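Local coordinates for sulfur oxidation protein soxB (Thermus thermophilus, PDB 2WDD), which probably hydrolyses the sulfur-sulfur bond of cysteine S-thiosulfonate in the sulfur oxidation pathway, using a pair of manganese ions, at residues A[432-437]-A[516-521]. Residues are numbered along the deposited sequence; the frame is centred on the assembly and turned at random.
Sequences LYLFYL and EAKPGY
Y436 and E516 form the hydrogen-bonded pair of a short antiparallel strand pairing, in which 516-517 adds to strand 431-438 in the 5'-nucleotidase-like C-terminal domain; strand 501-507 pairs with 431-438 as well. Y436 N gives its hydrogen to E516 O at 2.8 Å, and E516 N returns one to Y436 O at 3.1 Å. F435 and A517 follow as the non-hydrogen-bonded pair, CA to CA 4.1 Å, and alanine adds little bulk beside F435 CB. Beyond it K518 N reaches L434 O nearly straight (174°), and a type II turn, K518 to Y521, with G520 at positive phi, swings the chain back to the strand.

Y521 closes this loop. Its CG stands anti to the backbone N (chi1 173°), sending the ring along the strand, with L434 CB over one face, 4.1 Å from the centroid in a CH-pi contact. L434 fits here because its methyls reach the ring too, CD2 to Y521 CD1 at 3.9 Å and CD1 to Y521 CZ at 4.0 Å; CD2 also packs on K518 CD. On the same face of the sheet Y436 meets P519 CD with its ring edge, while R501 makes a cation-pi contact with Y436 and a salt bridge to E516. Tyrosine suits the place, its hydroxyl extending past the ring to the backbone: Y521 OH donates to L432 O at 2.6 Å, arriving 54° out of the carbonyl plane.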
loop_
_atom_site.group_PDB
_atom_site.type_symbol
_atom_site.label_atom_id
_atom_site.label_comp_id
_atom_site.label_asym_id
_atom_site.label_seq_id
_atom_site.Cartn_x
_atom_site.Cartn_y
_atom_site.Cartn_z
ATOM N N LEU A 432 -13.417 -0.159 -16.715
ATOM C CA LEU A 432 -13.836 1.219 -16.632
ATOM C C LEU A 432 -15.338 1.207 -16.921
ATOM O O LEU A 432 -15.787 0.615 -17.917
ATOM C CB LEU A 432 -13.118 2.072 -17.689
ATOM C CG LEU A 432 -13.629 3.516 -17.796
ATOM C CD1 LEU A 432 -13.295 4.330 -16.546
ATOM C CD2 LEU A 432 -13.066 4.204 -19.051
ATOM N N TYR A 433 -16.114 1.822 -16.040
ATOM C CA TYR A 433 -17.564 1.872 -16.203
ATOM C C TYR A 433 -17.995 3.305 -16.483
ATOM O O TYR A 433 -17.474 4.230 -15.865
ATOM C CB TYR A 433 -18.249 1.410 -14.918
ATOM C CG TYR A 433 -18.026 -0.045 -14.607
ATOM C CD1 TYR A 433 -18.804 -1.022 -15.199
ATOM C CD2 TYR A 433 -16.991 -0.446 -13.773
ATOM C CE1 TYR A 433 -18.595 -2.366 -14.934
ATOM C CE2 TYR A 433 -16.783 -1.780 -13.486
ATOM C CZ TYR A 433 -17.588 -2.739 -14.071
ATOM O OH TYR A 433 -17.367 -4.079 -13.812
ATOM N N LEU A 434 -18.965 3.479 -17.387
ATOM C CA LEU A 434 -19.540 4.794 -17.702
ATOM C C LEU A 434 -21.007 4.733 -17.278
ATOM O O LEU A 434 -21.729 3.806 -17.650
ATOM C CB LEU A 434 -19.442 5.093 -19.211
ATOM C CG LEU A 434 -18.243 5.936 -19.668
ATOM C CD1 LEU A 434 -16.926 5.400 -19.149
ATOM C CD2 LEU A 434 -18.187 6.093 -21.188
ATOM N N PHE A 435 -21.433 5.690 -16.467
ATOM C CA PHE A 435 -22.787 5.655 -15.932
ATOM C C PHE A 435 -23.197 7.031 -15.447
ATOM O O PHE A 435 -22.350 7.846 -15.076
ATOM C CB PHE A 435 -22.849 4.657 -14.767
ATOM C CG PHE A 435 -21.788 4.891 -13.724
ATOM C CD1 PHE A 435 -22.019 5.734 -12.646
ATOM C CD2 PHE A 435 -20.520 4.361 -13.892
ATOM C CE1 PHE A 435 -21.005 5.997 -11.714
ATOM C CE2 PHE A 435 -19.506 4.621 -12.979
ATOM C CZ PHE A 435 -19.749 5.437 -11.891
ATOM N N TYR A 436 -24.504 7.273 -15.398
ATOM C CA TYR A 436 -25.007 8.552 -14.927
ATOM C C TYR A 436 -25.197 8.562 -13.421
ATOM O O TYR A 436 -25.662 7.581 -12.828
ATOM C CB TYR A 436 -26.337 8.931 -15.607
ATOM C CG TYR A 436 -26.201 9.160 -17.091
ATOM C CD1 TYR A 436 -25.757 10.380 -17.581
ATOM C CD2 TYR A 436 -26.392 8.116 -17.987
ATOM C CE1 TYR A 436 -25.589 10.586 -18.944
ATOM C CE2 TYR A 436 -26.235 8.312 -19.357
ATOM C CZ TYR A 436 -25.821 9.543 -19.821
ATOM O OH TYR A 436 -25.650 9.735 -21.175
ATOM N N LEU A 437 -24.881 9.700 -12.824
ATOM C CA LEU A 437 -25.105 9.927 -11.404
ATOM C C LEU A 437 -25.837 11.250 -11.289
ATOM O O LEU A 437 -25.508 12.197 -11.990
ATOM C CB LEU A 437 -23.773 10.090 -10.662
ATOM C CG LEU A 437 -22.935 8.847 -10.382
ATOM C CD1 LEU A 437 -21.648 9.245 -9.650
ATOM C CD2 LEU A 437 -23.703 7.802 -9.577
ATOM N N GLU A 516 -26.602 4.700 -13.391
ATOM C CA GLU A 516 -27.388 4.180 -14.508
ATOM C C GLU A 516 -26.440 4.025 -15.692
ATOM O O GLU A 516 -25.951 5.013 -16.241
ATOM C CB GLU A 516 -28.517 5.143 -14.860
ATOM C CG GLU A 516 -29.576 5.267 -13.780
ATOM C CD GLU A 516 -30.746 6.129 -14.213
ATOM O OE1 GLU A 516 -30.890 6.372 -15.430
ATOM O OE2 GLU A 516 -31.509 6.584 -13.335
ATOM N N ALA A 517 -26.146 2.783 -16.050
ATOM C CA ALA A 517 -25.181 2.499 -17.106
ATOM C C ALA A 517 -25.456 3.229 -18.417
ATOM O O ALA A 517 -26.597 3.301 -18.878
ATOM C CB ALA A 517 -25.052 1.003 -17.327
ATOM N N LYS A 518 -24.405 3.793 -19.000
ATOM C CA LYS A 518 -24.524 4.496 -20.270
ATOM C C LYS A 518 -24.900 3.495 -21.344
ATOM O O LYS A 518 -24.267 2.444 -21.490
ATOM C CB LYS A 518 -23.209 5.177 -20.640
ATOM C CG LYS A 518 -23.289 6.062 -21.881
ATOM C CD LYS A 518 -21.903 6.527 -22.308
ATOM C CE LYS A 518 -21.974 7.667 -23.314
ATOM N NZ LYS A 518 -22.841 7.330 -24.482
ATOM N N PRO A 519 -25.948 3.813 -22.114
ATOM C CA PRO A 519 -26.381 2.923 -23.188
ATOM C C PRO A 519 -25.277 2.751 -24.223
ATOM O O PRO A 519 -24.579 3.708 -24.576
ATOM C CB PRO A 519 -27.560 3.686 -23.805
ATOM C CG PRO A 519 -28.118 4.471 -22.690
ATOM C CD PRO A 519 -26.932 4.873 -21.837
ATOM N N GLY A 520 -25.132 1.532 -24.719
ATOM C CA GLY A 520 -24.173 1.224 -25.760
ATOM C C GLY A 520 -22.725 1.076 -25.345
ATOM O O GLY A 520 -21.893 0.656 -26.141
ATOM N N TYR A 521 -22.406 1.433 -24.107
ATOM C CA TYR A 521 -21.021 1.326 -23.653
ATOM C C TYR A 521 -20.697 -0.056 -23.086
ATOM O O TYR A 521 -21.435 -0.593 -22.260
ATOM C CB TYR A 521 -20.699 2.398 -22.608
ATOM C CG TYR A 521 -19.333 2.215 -21.990
ATOM C CD1 TYR A 521 -18.179 2.527 -22.704
ATOM C CD2 TYR A 521 -19.192 1.666 -20.719
ATOM C CE1 TYR A 521 -16.920 2.313 -22.161
ATOM C CE2 TYR A 521 -17.941 1.436 -20.177
ATOM C CZ TYR A 521 -16.811 1.774 -20.892
ATOM O OH TYR A 521 -15.567 1.550 -20.352
#